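Local coordinates for pyridoxamine 5'-phosphate oxidase-related, FMN-binding (Mycobacterium smegmatis, PDB 3F7E), which is probably a coenzyme F420-dependent reductase of CH-CH groups, with aflatoxins among its possible substrates, at residues L20-P25 with P61-S66; T28-A33 with R51-N56; G81-I86 with I119-T124; P15-L20 with A33-W38. One frame throughout, in Å; residues are numbered along the deposited sequence.

Interaction 1 (L20-P25 with P61-S66)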
loop_
_atom_site.group_PDB
_atom_site.type_symbol
_atom_site.label_atom_id
_atom_site.label_comp_id
_atom_site.label_asym_id
_atom_site.label_seq_id
_atom_site.Cartn_x
_atom_site.Cartn_y
_atom_site.Cartn_z
ATOM N N LEU A 20 0.632 1.280 -4.332
ATOM C CA LEU A 20 -0.496 1.476 -5.257
ATOM C C LEU A 20 -1.376 0.243 -5.269
ATOM O O LEU A 20 -0.911 -0.849 -5.592
ATOM C CB LEU A 20 0.027 1.782 -6.683
ATOM C CG LEU A 20 -1.091 2.057 -7.689
ATOM C CD1 LEU A 20 -1.803 3.402 -7.381
ATOM C CD2 LEU A 20 -0.512 2.095 -9.095
ATOM N N ALA A 21 -2.642 0.452 -4.903
ATOM C CA ALA A 21 -3.642 -0.619 -4.846
ATOM C C ALA A 21 -4.571 -0.557 -6.034
ATOM O O ALA A 21 -5.051 0.529 -6.430
ATOM C CB ALA A 21 -4.465 -0.502 -3.564
ATOM N N THR A 22 -4.860 -1.721 -6.579
ATOM C CA THR A 22 -5.788 -1.907 -7.676
ATOM C C THR A 22 -6.727 -3.053 -7.264
ATOM O O THR A 22 -6.499 -3.718 -6.274
ATOM C CB THR A 22 -5.048 -2.254 -8.986
ATOM O OG1 THR A 22 -4.209 -3.408 -8.795
ATOM C CG2 THR A 22 -4.238 -1.060 -9.527
ATOM N N VAL A 23 -7.782 -3.279 -8.041
ATOM C CA VAL A 23 -8.712 -4.360 -7.730
ATOM C C VAL A 23 -8.744 -5.295 -8.925
ATOM O O VAL A 23 -8.852 -4.841 -10.075
ATOM C CB VAL A 23 -10.149 -3.835 -7.397
ATOM C CG1 VAL A 23 -11.012 -4.946 -6.883
ATOM C CG2 VAL A 23 -10.111 -2.746 -6.364
ATOM N N ARG A 24 -8.668 -6.594 -8.633
ATOM C CA ARG A 24 -8.801 -7.597 -9.680
ATOM C C ARG A 24 -10.267 -7.740 -10.145
ATOM O O ARG A 24 -11.192 -7.386 -9.439
ATOM C CB ARG A 24 -8.308 -8.938 -9.160
ATOM C CG ARG A 24 -6.855 -8.926 -8.717
ATOM C CD ARG A 24 -6.406 -10.257 -8.091
ATOM N NE ARG A 24 -4.958 -10.269 -7.898
ATOM C CZ ARG A 24 -4.099 -10.971 -8.640
ATOM N NH1 ARG A 24 -4.533 -11.739 -9.637
ATOM N NH2 ARG A 24 -2.796 -10.900 -8.387
ATOM N N PRO A 25 -10.493 -8.276 -11.362
ATOM C CA PRO A 25 -11.857 -8.557 -11.816
ATOM C C PRO A 25 -12.685 -9.416 -10.864
ATOM O O PRO A 25 -13.908 -9.288 -10.861
ATOM C CB PRO A 25 -11.639 -9.277 -13.155
ATOM C CG PRO A 25 -10.369 -8.669 -13.670
ATOM C CD PRO A 25 -9.504 -8.566 -12.414
ATOM N N PRO A 61 -10.737 1.153 -13.437
ATOM C CA PRO A 61 -9.739 2.238 -13.401
ATOM C C PRO A 61 -9.515 2.860 -12.017
ATOM O O PRO A 61 -8.678 3.762 -11.890
ATOM C CB PRO A 61 -10.310 3.265 -14.388
ATOM C CG PRO A 61 -11.765 3.072 -14.270
ATOM C CD PRO A 61 -11.978 1.592 -14.098
ATOM N N ALA A 62 -10.241 2.419 -10.997
ATOM C CA ALA A 62 -10.113 3.031 -9.679
ATOM C C ALA A 62 -8.904 2.475 -8.938
ATOM O O ALA A 62 -8.737 1.255 -8.823
ATOM C CB ALA A 62 -11.374 2.844 -8.867
ATOM N N VAL A 63 -8.090 3.368 -8.396
ATOM C CA VAL A 63 -6.875 3.001 -7.699
ATOM C C VAL A 63 -6.757 3.791 -6.385
ATOM O O VAL A 63 -7.492 4.762 -6.145
ATOM C CB VAL A 63 -5.611 3.241 -8.565
ATOM C CG1 VAL A 63 -5.714 2.467 -9.853
ATOM C CG2 VAL A 63 -5.338 4.744 -8.816
ATOM N N ALA A 64 -5.805 3.392 -5.546
ATOM C CA ALA A 64 -5.503 4.140 -4.326
ATOM C C ALA A 64 -4.010 4.014 -4.059
ATOM O O ALA A 64 -3.437 2.973 -4.312
ATOM C CB ALA A 64 -6.316 3.608 -3.138
HETATM N N MSE A 65 -3.382 5.063 -3.528
HETATM C CA MSE A 65 -1.935 5.027 -3.234
HETATM C C MSE A 65 -1.701 5.546 -1.827
HETATM O O MSE A 65 -2.249 6.575 -1.408
HETATM C CB MSE A 65 -1.139 5.905 -4.216
HETATM C CG MSE A 65 0.360 5.727 -4.084
HETATM SE SE MSE A 65 1.401 6.901 -5.221
HETATM C CE MSE A 65 1.302 8.500 -4.128
ATOM N N SER A 66 -0.872 4.817 -1.091
ATOM C CA SER A 66 -0.455 5.157 0.271
ATOM C C SER A 66 1.030 5.502 0.281
ATOM O O SER A 66 1.884 4.723 -0.163
ATOM C CB SER A 66 -0.716 3.941 1.180
ATOM O OG SER A 66 -0.079 4.108 2.440
HETATM O O HOH W 1 -8.146 -1.178 -10.033
#
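Leu20 reaches the antiparallel strand with one branch of its isobutyl group. With Leu20 CG anti to the backbone N (chi1 -178°), Leu20 CD1 comes to 4.0 Å from Val63 CB and 4.1 Å from Met65 CB. Met65 is a selenomethionine; its CB takes part, while the rest of its chain heads toward strand 43-48. Val63 crosses Leu20 at a slant and turns its other branch along the strand, where Val63 CG1 is 3.8 Å from Thr22 CG2, the side chains side by side and pointing the same way. Thr22 serves two neighbours: its methyl joins this apolar row, while chi1 of 55° places OG1 for a hydrogen bond with Asn56 ND2 of helix 52-59. Ala21 and Ala64 form the hydrogen-bonded pair, both methyls on the sheet face away from Leu20 and Met65. Ala21 N to Ala64 O is short and almost straight (2.7 Å), the return bond from Ala64 N to Ala21 O longer (3.1 Å). Past Thr22 a water bridges the strands, accepting from Val23 N and donating to Ala62 O. The chemistry implies a buried join in which backbone polarity is paired off and apolar branches pack together on the Leu20 face.

Interaction 2 (T28-A33 with R51-N56)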
loop_
_atom_site.group_PDB
_atom_site.type_symbol
_atom_site.label_atom_id
_atom_site.label_comp_id
_atom_site.label_asym_id
_atom_site.label_seq_id
_atom_site.Cartn_x
_atom_site.Cartn_y
_atom_site.Cartn_z
ATOM N N THR A 28 -11.026 -8.869 -5.591
ATOM C CA THR A 28 -10.026 -8.862 -4.514
ATOM C C THR A 28 -8.886 -7.880 -4.841
ATOM O O THR A 28 -8.615 -7.635 -5.998
ATOM C CB THR A 28 -9.471 -10.275 -4.244
ATOM O OG1 THR A 28 -8.708 -10.729 -5.367
ATOM C CG2 THR A 28 -10.608 -11.297 -3.972
ATOM N N PRO A 29 -8.241 -7.293 -3.820
ATOM C CA PRO A 29 -7.245 -6.238 -4.067
ATOM C C PRO A 29 -5.841 -6.754 -4.326
ATOM O O PRO A 29 -5.488 -7.889 -3.972
ATOM C CB PRO A 29 -7.308 -5.411 -2.783
ATOM C CG PRO A 29 -7.629 -6.431 -1.711
ATOM C CD PRO A 29 -8.511 -7.471 -2.367
ATOM N N GLN A 30 -5.051 -5.880 -4.937
ATOM C CA GLN A 30 -3.628 -6.071 -5.198
ATOM C C GLN A 30 -2.946 -4.770 -4.757
ATOM O O GLN A 30 -3.492 -3.694 -5.005
ATOM C CB GLN A 30 -3.399 -6.265 -6.721
ATOM C CG GLN A 30 -1.955 -6.455 -7.040
ATOM C CD GLN A 30 -1.700 -6.924 -8.433
ATOM O OE1 GLN A 30 -0.651 -6.608 -8.985
ATOM N NE2 GLN A 30 -2.630 -7.687 -9.015
ATOM N N VAL A 31 -1.749 -4.841 -4.153
ATOM C CA VAL A 31 -1.028 -3.619 -3.798
ATOM C C VAL A 31 0.471 -3.871 -3.972
ATOM O O VAL A 31 1.008 -4.928 -3.584
ATOM C CB VAL A 31 -1.418 -3.120 -2.373
ATOM C CG1 VAL A 31 -1.099 -4.149 -1.303
ATOM C CG2 VAL A 31 -0.749 -1.812 -2.044
ATOM N N ASN A 32 1.158 -2.888 -4.530
ATOM C CA ASN A 32 2.577 -3.016 -4.861
ATOM C C ASN A 32 3.299 -1.709 -4.583
ATOM O O ASN A 32 2.783 -0.624 -4.881
ATOM C CB ASN A 32 2.768 -3.344 -6.349
ATOM C CG ASN A 32 2.073 -4.615 -6.739
ATOM O OD1 ASN A 32 2.559 -5.709 -6.407
ATOM N ND2 ASN A 32 0.911 -4.503 -7.402
ATOM N N ALA A 33 4.518 -1.796 -4.057
ATOM C CA ALA A 33 5.360 -0.610 -3.856
ATOM C C ALA A 33 5.835 -0.130 -5.227
ATOM O O ALA A 33 6.299 -0.922 -6.049
ATOM C CB ALA A 33 6.549 -0.974 -2.974
ATOM N N ARG A 51 1.517 -7.586 -17.279
ATOM C CA ARG A 51 1.270 -8.026 -15.892
ATOM C C ARG A 51 -0.154 -7.794 -15.397
ATOM O O ARG A 51 -0.918 -7.027 -15.997
ATOM C CB ARG A 51 2.221 -7.350 -14.886
ATOM C CG ARG A 51 3.673 -7.164 -15.286
ATOM C CD ARG A 51 4.580 -8.358 -14.947
ATOM N NE ARG A 51 4.355 -9.034 -13.655
ATOM C CZ ARG A 51 5.147 -8.932 -12.586
ATOM N NH1 ARG A 51 6.214 -8.145 -12.609
ATOM N NH2 ARG A 51 4.862 -9.611 -11.478
ATOM N N GLN A 52 -0.480 -8.423 -14.267
ATOM C CA GLN A 52 -1.822 -8.375 -13.713
ATOM C C GLN A 52 -2.237 -6.959 -13.326
ATOM O O GLN A 52 -3.407 -6.610 -13.462
ATOM C CB GLN A 52 -1.965 -9.303 -12.500
ATOM C CG GLN A 52 -3.395 -9.451 -12.025
ATOM C CD GLN A 52 -4.320 -10.040 -13.085
ATOM O OE1 GLN A 52 -3.992 -11.052 -13.734
ATOM N NE2 GLN A 52 -5.484 -9.413 -13.266
ATOM N N LYS A 53 -1.300 -6.163 -12.803
ATOM C CA LYS A 53 -1.654 -4.808 -12.370
ATOM C C LYS A 53 -2.255 -4.011 -13.531
ATOM O O LYS A 53 -3.219 -3.268 -13.361
ATOM C CB LYS A 53 -0.425 -4.040 -11.861
ATOM C CG LYS A 53 0.533 -4.753 -10.969
ATOM C CD LYS A 53 1.844 -3.978 -10.911
ATOM C CE LYS A 53 2.936 -4.735 -10.181
ATOM N NZ LYS A 53 4.151 -3.874 -10.069
ATOM N N TYR A 54 -1.686 -4.180 -14.727
ATOM C CA TYR A 54 -2.241 -3.549 -15.916
ATOM C C TYR A 54 -3.630 -4.064 -16.265
ATOM O O TYR A 54 -4.547 -3.278 -16.520
ATOM C CB TYR A 54 -1.283 -3.723 -17.101
ATOM C CG TYR A 54 -1.795 -3.263 -18.444
ATOM C CD1 TYR A 54 -1.649 -1.948 -18.845
ATOM C CD2 TYR A 54 -2.400 -4.153 -19.321
ATOM C CE1 TYR A 54 -2.111 -1.524 -20.099
ATOM C CE2 TYR A 54 -2.859 -3.756 -20.557
ATOM C CZ TYR A 54 -2.717 -2.440 -20.945
ATOM O OH TYR A 54 -3.178 -2.063 -22.178
ATOM N N ARG A 55 -3.789 -5.388 -16.270
ATOM C CA ARG A 55 -5.111 -5.958 -16.517
ATOM C C ARG A 55 -6.156 -5.469 -15.515
ATOM O O ARG A 55 -7.300 -5.210 -15.878
ATOM C CB ARG A 55 -5.046 -7.478 -16.527
ATOM C CG ARG A 55 -4.209 -7.999 -17.650
ATOM C CD ARG A 55 -4.281 -9.526 -17.808
ATOM N NE ARG A 55 -3.618 -10.281 -16.741
ATOM C CZ ARG A 55 -2.319 -10.592 -16.707
ATOM N NH1 ARG A 55 -1.846 -11.325 -15.703
ATOM N NH2 ARG A 55 -1.488 -10.192 -17.671
ATOM N N ASN A 56 -5.741 -5.290 -14.257
ATOM C CA ASN A 56 -6.677 -4.802 -13.242
ATOM C C ASN A 56 -7.221 -3.429 -13.650
ATOM O O ASN A 56 -8.445 -3.173 -13.599
ATOM C CB ASN A 56 -6.005 -4.670 -11.870
ATOM C CG ASN A 56 -5.622 -6.001 -11.262
ATOM O OD1 ASN A 56 -6.050 -7.062 -11.727
ATOM N ND2 ASN A 56 -4.829 -5.937 -10.202
#
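Here a helix start packs on a strand that is outermost in this chain's sheet: Gln30 and Asn32 of strand 29-33 project toward Lys53, Gln52 and Asn56 of helix 52-56. The short axes stay 10.0 Å apart, so long side chains must span the gap, and they meet mostly by van der Waals contact. The closest polar approach, Gln30 NE2 to Asn56 ND2 (3.1 Å), brings two donors together and is no bond. Gln30 is suited to its place by length. Its side chain leaves trans to the main-chain nitrogen (chi1 180°) and stays extended, so the amide lands on the helix, where Gln30 OE1 comes as near as 3.0 Å to Lys53 CG and Gln30 NE2 lies 3.6 Å from Gln52 CG. The amide is held from its own strand: Asn32 ND2 donates to Gln30 OE1 (3.1 Å), in the carbonyl plane on a lone pair, which helps fix the rotation of both groups. Lys53, extended beyond CG, runs across Gln30 at about a right angle and meets Asn32 from the opposite direction, bringing Lys53 CE to 3.4 Å from Asn32 ND2. Its methylenes thus touch both amides.

On the helix, Gln52 NE2 donates almost straight to Asn56 OD1 (2.9 Å), while Arg55 NE and NH1 both reach Gln52 OE1 from one face of the amide. Asn56 ND2 has its partner in Thr22 OG1 of strand 18-23. The helix therefore bridges strands 29-34 and 18-23, themselves paired through Gln30 with Thr22 and Asn32 with Leu20, whereas Val31, pointing away from the helix, faces the second subunit.

Interaction 3 (G81-I86 with I119-T124)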
loop_
_atom_site.group_PDB
_atom_site.type_symbol
_atom_site.label_atom_id
_atom_site.label_comp_id
_atom_site.label_asym_id
_atom_site.label_seq_id
_atom_site.Cartn_x
_atom_site.Cartn_y
_atom_site.Cartn_z
ATOM N N GLY A 81 -7.974 7.666 -6.611
ATOM C CA GLY A 81 -8.081 8.347 -7.902
ATOM C C GLY A 81 -8.500 7.385 -8.988
ATOM O O GLY A 81 -8.821 6.213 -8.729
ATOM N N LEU A 82 -8.521 7.908 -10.208
ATOM C CA LEU A 82 -8.907 7.143 -11.383
ATOM C C LEU A 82 -7.821 7.202 -12.437
ATOM O O LEU A 82 -7.251 8.288 -12.711
ATOM C CB LEU A 82 -10.201 7.720 -11.977
ATOM C CG LEU A 82 -11.475 7.573 -11.132
ATOM C CD1 LEU A 82 -12.601 8.422 -11.677
ATOM C CD2 LEU A 82 -11.927 6.124 -11.024
ATOM N N VAL A 83 -7.534 6.057 -13.067
ATOM C CA VAL A 83 -6.659 6.059 -14.236
ATOM C C VAL A 83 -7.404 6.762 -15.361
ATOM O O VAL A 83 -8.512 6.351 -15.763
ATOM C CB VAL A 83 -6.294 4.621 -14.658
ATOM C CG1 VAL A 83 -5.524 4.626 -15.981
ATOM C CG2 VAL A 83 -5.505 3.941 -13.540
ATOM N N GLU A 84 -6.801 7.838 -15.869
ATOM C CA GLU A 84 -7.431 8.574 -16.968
ATOM C C GLU A 84 -6.681 8.484 -18.293
ATOM O O GLU A 84 -7.204 8.883 -19.325
ATOM C CB GLU A 84 -7.657 10.030 -16.584
ATOM C CG GLU A 84 -6.412 10.802 -16.360
ATOM C CD GLU A 84 -6.669 12.324 -16.175
ATOM O OE1 GLU A 84 -5.715 13.111 -16.330
ATOM O OE2 GLU A 84 -7.819 12.735 -15.903
ATOM N N ASP A 85 -5.444 7.991 -18.263
ATOM C CA ASP A 85 -4.728 7.769 -19.529
ATOM C C ASP A 85 -3.705 6.658 -19.350
ATOM O O ASP A 85 -3.212 6.449 -18.235
ATOM C CB ASP A 85 -4.058 9.070 -20.021
ATOM C CG ASP A 85 -3.872 9.115 -21.531
ATOM O OD1 ASP A 85 -4.221 8.122 -22.218
ATOM O OD2 ASP A 85 -3.367 10.155 -22.020
ATOM N N ILE A 86 -3.354 6.004 -20.467
ATOM C CA ILE A 86 -2.288 5.008 -20.522
ATOM C C ILE A 86 -1.538 5.329 -21.819
ATOM O O ILE A 86 -2.117 5.266 -22.913
ATOM C CB ILE A 86 -2.828 3.572 -20.531
ATOM C CG1 ILE A 86 -3.675 3.311 -19.279
ATOM C CG2 ILE A 86 -1.649 2.608 -20.685
ATOM C CD1 ILE A 86 -4.352 1.939 -19.285
ATOM N N ILE A 119 1.131 5.116 -16.789
ATOM C CA ILE A 119 -0.238 5.110 -16.236
ATOM C C ILE A 119 -0.483 6.453 -15.559
ATOM O O ILE A 119 0.303 6.837 -14.687
ATOM C CB ILE A 119 -0.422 3.968 -15.194
ATOM C CG1 ILE A 119 -0.044 2.601 -15.772
ATOM C CG2 ILE A 119 -1.826 3.985 -14.604
ATOM C CD1 ILE A 119 -0.934 2.112 -16.836
ATOM N N VAL A 120 -1.538 7.163 -15.971
ATOM C CA VAL A 120 -1.802 8.526 -15.497
ATOM C C VAL A 120 -3.052 8.512 -14.620
ATOM O O VAL A 120 -4.125 8.106 -15.091
ATOM C CB VAL A 120 -2.023 9.489 -16.698
ATOM C CG1 VAL A 120 -2.173 10.889 -16.188
ATOM C CG2 VAL A 120 -0.860 9.359 -17.677
ATOM N N VAL A 121 -2.905 8.923 -13.358
ATOM C CA VAL A 121 -3.977 8.853 -12.369
ATOM C C VAL A 121 -4.331 10.258 -11.876
ATOM O O VAL A 121 -3.460 11.017 -11.436
ATOM C CB VAL A 121 -3.535 8.002 -11.149
ATOM C CG1 VAL A 121 -4.518 8.120 -9.981
ATOM C CG2 VAL A 121 -3.333 6.550 -11.570
ATOM N N ARG A 122 -5.615 10.593 -11.960
ATOM C CA ARG A 122 -6.130 11.856 -11.444
ATOM C C ARG A 122 -6.767 11.618 -10.080
ATOM O O ARG A 122 -7.689 10.820 -9.962
ATOM C CB ARG A 122 -7.144 12.467 -12.394
ATOM C CG ARG A 122 -7.634 13.842 -11.883
ATOM C CD ARG A 122 -8.373 14.614 -12.936
ATOM N NE ARG A 122 -7.539 14.799 -14.117
ATOM C CZ ARG A 122 -6.721 15.832 -14.301
ATOM N NH1 ARG A 122 -6.658 16.822 -13.400
ATOM N NH2 ARG A 122 -5.997 15.895 -15.410
ATOM N N PRO A 123 -6.259 12.285 -9.027
ATOM C CA PRO A 123 -6.844 12.120 -7.706
ATOM C C PRO A 123 -8.321 12.476 -7.627
ATOM O O PRO A 123 -8.772 13.472 -8.233
ATOM C CB PRO A 123 -6.000 13.050 -6.817
ATOM C CG PRO A 123 -4.668 13.109 -7.513
ATOM C CD PRO A 123 -5.075 13.169 -8.971
ATOM N N THR A 124 -9.045 11.685 -6.830
ATOM C CA THR A 124 -10.450 11.944 -6.482
ATOM C C THR A 124 -10.619 12.240 -4.998
ATOM O O THR A 124 -11.630 12.814 -4.609
ATOM C CB THR A 124 -11.346 10.747 -6.843
ATOM O OG1 THR A 124 -10.813 9.594 -6.197
ATOM C CG2 THR A 124 -11.432 10.538 -8.355
HETATM O O HOH W 2 -11.419 7.064 -7.195
#
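Val120 O is gripped by two successive amides of the opposite strand, Glu84 N at 2.8 Å and, more weakly, Asp85 N at 3.4 Å. The first comes nearly along the C=O axis. Val83 CA adds a CH...O contact to the same oxygen. On either side of this point the regular antiparallel ladder continues, with Leu82 and Arg122 exchanging two backbone bonds and Val120 N donating to Asp85 O.

At the bulge Glu84 points its side chain back toward Arg122. Its CG lies between the backbone N and the carbonyl carbon (chi1 65°), and the extended chain carries the carboxylate to the exposed guanidinium of Arg122. The grip is side-on: Arg122 NE meets Glu84 OE2 at 2.7 Å, in the guanidinium plane but above that of the carboxylate, and Arg122 NH2 meets Glu84 OE1 at 2.9 Å on its syn lone pair. The planes are 50° apart, so the pairing is twisted.

The other face is apolar. Val83 CG2 touches Ile119 CG2 at 3.8 Å and Val121 CG2 at 3.9 Å, and Ile86 lies beside Ile119. Val83, Ile86 and Ile119 are branched residues that suit both a strand and the packing against Ile57 of helix 52-59. Gly81 has no side chain where Arg122 O and Val121 CG1 crowd in, and Gly81 CA lies 4.0 Å from Pro123 CA.

Glu84 and Asp85 facing the single residue Val120 make a classic beta bulge, set between two long central strands of the antiparallel sheet, in a protein of the pyridoxamine 5'-phosphate oxidase family.

Interaction 4 (P15-L20 with A33-W38)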
loop_
_atom_site.group_PDB
_atom_site.type_symbol
_atom_site.label_atom_id
_atom_site.label_comp_id
_atom_site.label_asym_id
_atom_site.label_seq_id
_atom_site.Cartn_x
_atom_site.Cartn_y
_atom_site.Cartn_z
ATOM N N PRO A 15 11.007 11.770 -3.228
ATOM C CA PRO A 15 11.263 10.445 -3.830
ATOM C C PRO A 15 10.997 9.315 -2.824
ATOM O O PRO A 15 11.932 8.613 -2.377
ATOM C CB PRO A 15 12.741 10.539 -4.246
ATOM C CG PRO A 15 13.356 11.485 -3.230
ATOM C CD PRO A 15 12.261 12.493 -2.888
ATOM N N LEU A 16 9.717 9.150 -2.485
ATOM C CA LEU A 16 9.278 8.111 -1.572
ATOM C C LEU A 16 8.521 7.038 -2.348
ATOM O O LEU A 16 7.914 7.319 -3.381
ATOM C CB LEU A 16 8.344 8.696 -0.506
ATOM C CG LEU A 16 8.961 9.815 0.353
ATOM C CD1 LEU A 16 7.886 10.363 1.315
ATOM C CD2 LEU A 16 10.209 9.331 1.096
ATOM N N TYR A 17 8.510 5.804 -1.851
ATOM C CA TYR A 17 7.653 4.805 -2.479
ATOM C C TYR A 17 6.185 5.073 -2.215
ATOM O O TYR A 17 5.782 5.461 -1.120
ATOM C CB TYR A 17 8.002 3.409 -1.981
ATOM C CG TYR A 17 9.263 2.882 -2.587
ATOM C CD1 TYR A 17 10.484 3.033 -1.920
ATOM C CD2 TYR A 17 9.242 2.223 -3.819
ATOM C CE1 TYR A 17 11.650 2.546 -2.464
ATOM C CE2 TYR A 17 10.404 1.729 -4.386
ATOM C CZ TYR A 17 11.609 1.907 -3.705
ATOM O OH TYR A 17 12.779 1.410 -4.238
ATOM N N GLY A 18 5.373 4.872 -3.244
ATOM C CA GLY A 18 3.939 4.853 -3.077
ATOM C C GLY A 18 3.409 3.437 -3.241
ATOM O O GLY A 18 3.786 2.741 -4.173
ATOM N N HIS A 19 2.517 3.031 -2.356
ATOM C CA HIS A 19 2.012 1.654 -2.381
ATOM C C HIS A 19 0.663 1.749 -3.081
ATOM O O HIS A 19 -0.311 2.270 -2.552
ATOM C CB HIS A 19 1.946 1.106 -0.956
ATOM C CG HIS A 19 3.305 0.932 -0.370
ATOM N ND1 HIS A 19 4.141 1.937 0.094
ATOM C CD2 HIS A 19 3.984 -0.228 -0.218
ATOM C CE1 HIS A 19 5.272 1.373 0.517
ATOM N NE2 HIS A 19 5.192 0.067 0.335
ATOM N N LEU A 20 0.632 1.280 -4.332
ATOM C CA LEU A 20 -0.496 1.476 -5.257
ATOM C C LEU A 20 -1.376 0.243 -5.269
ATOM O O LEU A 20 -0.911 -0.849 -5.592
ATOM C CB LEU A 20 0.027 1.782 -6.683
ATOM C CG LEU A 20 -1.091 2.057 -7.689
ATOM C CD1 LEU A 20 -1.803 3.402 -7.381
ATOM C CD2 LEU A 20 -0.512 2.095 -9.095
ATOM N N ALA A 33 4.518 -1.796 -4.057
ATOM C CA ALA A 33 5.360 -0.610 -3.856
ATOM C C ALA A 33 5.835 -0.130 -5.227
ATOM O O ALA A 33 6.299 -0.922 -6.049
ATOM C CB ALA A 33 6.549 -0.974 -2.974
HETATM N N MSE A 34 5.730 1.180 -5.490
HETATM C CA MSE A 34 5.995 1.784 -6.823
HETATM C C MSE A 34 6.766 3.107 -6.698
HETATM O O MSE A 34 6.496 3.874 -5.788
HETATM C CB MSE A 34 4.662 2.123 -7.551
HETATM C CG MSE A 34 3.725 0.972 -7.751
HETATM SE SE MSE A 34 4.429 -0.296 -9.046
HETATM C CE MSE A 34 2.856 -1.379 -9.258
ATOM N N TRP A 35 7.660 3.412 -7.631
ATOM C CA TRP A 35 8.043 4.803 -7.860
ATOM C C TRP A 35 6.856 5.533 -8.492
ATOM O O TRP A 35 6.071 4.923 -9.243
ATOM C CB TRP A 35 9.276 4.841 -8.760
ATOM C CG TRP A 35 10.579 4.355 -8.069
ATOM C CD1 TRP A 35 10.821 4.267 -6.721
ATOM C CD2 TRP A 35 11.801 3.980 -8.712
ATOM N NE1 TRP A 35 12.106 3.814 -6.489
ATOM C CE2 TRP A 35 12.727 3.647 -7.702
ATOM C CE3 TRP A 35 12.193 3.871 -10.050
ATOM C CZ2 TRP A 35 14.023 3.218 -7.991
ATOM C CZ3 TRP A 35 13.488 3.436 -10.335
ATOM C CH2 TRP A 35 14.387 3.133 -9.308
ATOM N N PHE A 36 6.733 6.830 -8.198
ATOM C CA PHE A 36 5.704 7.632 -8.835
ATOM C C PHE A 36 6.280 8.997 -9.166
ATOM O O PHE A 36 7.275 9.443 -8.557
ATOM C CB PHE A 36 4.422 7.759 -7.978
ATOM C CG PHE A 36 4.623 8.513 -6.697
ATOM C CD1 PHE A 36 5.010 7.846 -5.553
ATOM C CD2 PHE A 36 4.486 9.895 -6.636
ATOM C CE1 PHE A 36 5.230 8.532 -4.367
ATOM C CE2 PHE A 36 4.710 10.590 -5.468
ATOM C CZ PHE A 36 5.074 9.905 -4.327
ATOM N N ALA A 37 5.609 9.701 -10.072
ATOM C CA ALA A 37 5.900 11.111 -10.341
ATOM C C ALA A 37 4.621 11.912 -10.140
ATOM O O ALA A 37 3.559 11.459 -10.517
ATOM C CB ALA A 37 6.410 11.300 -11.772
ATOM N N TRP A 38 4.719 13.090 -9.540
ATOM C CA TRP A 38 3.597 13.997 -9.314
ATOM C C TRP A 38 3.924 15.330 -9.956
ATOM O O TRP A 38 5.003 15.871 -9.725
ATOM C CB TRP A 38 3.421 14.176 -7.802
ATOM C CG TRP A 38 2.467 15.264 -7.358
ATOM C CD1 TRP A 38 2.794 16.447 -6.702
ATOM C CD2 TRP A 38 1.042 15.263 -7.469
ATOM N NE1 TRP A 38 1.660 17.151 -6.409
ATOM C CE2 TRP A 38 0.572 16.465 -6.878
ATOM C CE3 TRP A 38 0.112 14.377 -8.033
ATOM C CZ2 TRP A 38 -0.779 16.783 -6.806
ATOM C CZ3 TRP A 38 -1.232 14.696 -7.967
ATOM C CH2 TRP A 38 -1.667 15.901 -7.362
#
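Gly18 and Met34 form the hydrogen-bonded pair near the open end of a beta hairpin. Gly18 N donates to Met34 O at 3.0 Å, in the carbonyl plane, and Met34 N returns to Gly18 O at 2.8 Å, less straight.

Aromatic groups dominate the rest. Tyr17 and Trp35 lie side by side, pointing the same way; in the Trp35 conformer described, one of two and so with some doubt, the Tyr17 ring and the five-membered ring have planes 30° apart and centroids 4.8 Å apart, but are slid so far that they barely overlap. Phe36, with CG between the backbone N and the carbonyl carbon (chi1 66°), swings its ring back to the first strand. Gly18 N sits at the edge of the ring, near its plane, where glycine's lack of a side chain lets the ring come close, and Phe36 CE1 approaches Leu16 O to 3.1 Å. At the next pair, Ala33 CA lies over one face of the His19 ring in a CH-pi contact, 4.3 Å from its centroid; the ring also stacks on His19 of the second subunit.

Aliphatic contacts are few. The selenomethionine Met34, also modelled twice, brings CG to 3.9 Å from Leu20 CB in the conformer described, again with some doubt.

Strand 43-48 backs Phe36 through Leu43 and Phe45. Helix 93-101 and the following Tyr102 enclose this corner: Tyr102 OH bonds both Leu16 O and Phe36 N and its ring stacks on Trp35, while Arg101 makes a cation-pi contact with Phe36.

In the fold
All four contacts reach one antiparallel sheet. Strand 18-23 is shared by interactions 1 and 4: the first pairs it with 62-68, the other with 29-34, and they have Leu20 in common, centres about 13 Å apart. Interactions 2 and 4 share Ala33 and strand 29-34, centres about 14 Å apart. Interaction 2 is nested in the loop closed by interaction 1, centres about 7 Å apart, and sets helix 52-59 on the hairpin. Interaction 3 carries the sheet onward, joined to interaction 1 between Val63 N and Gly81 O (3.0 Å). Interactions 1, 2 and 4 touch the second subunit, interaction 3 does not. None involves a cofactor, so their relation to the probable F420 site is not settled.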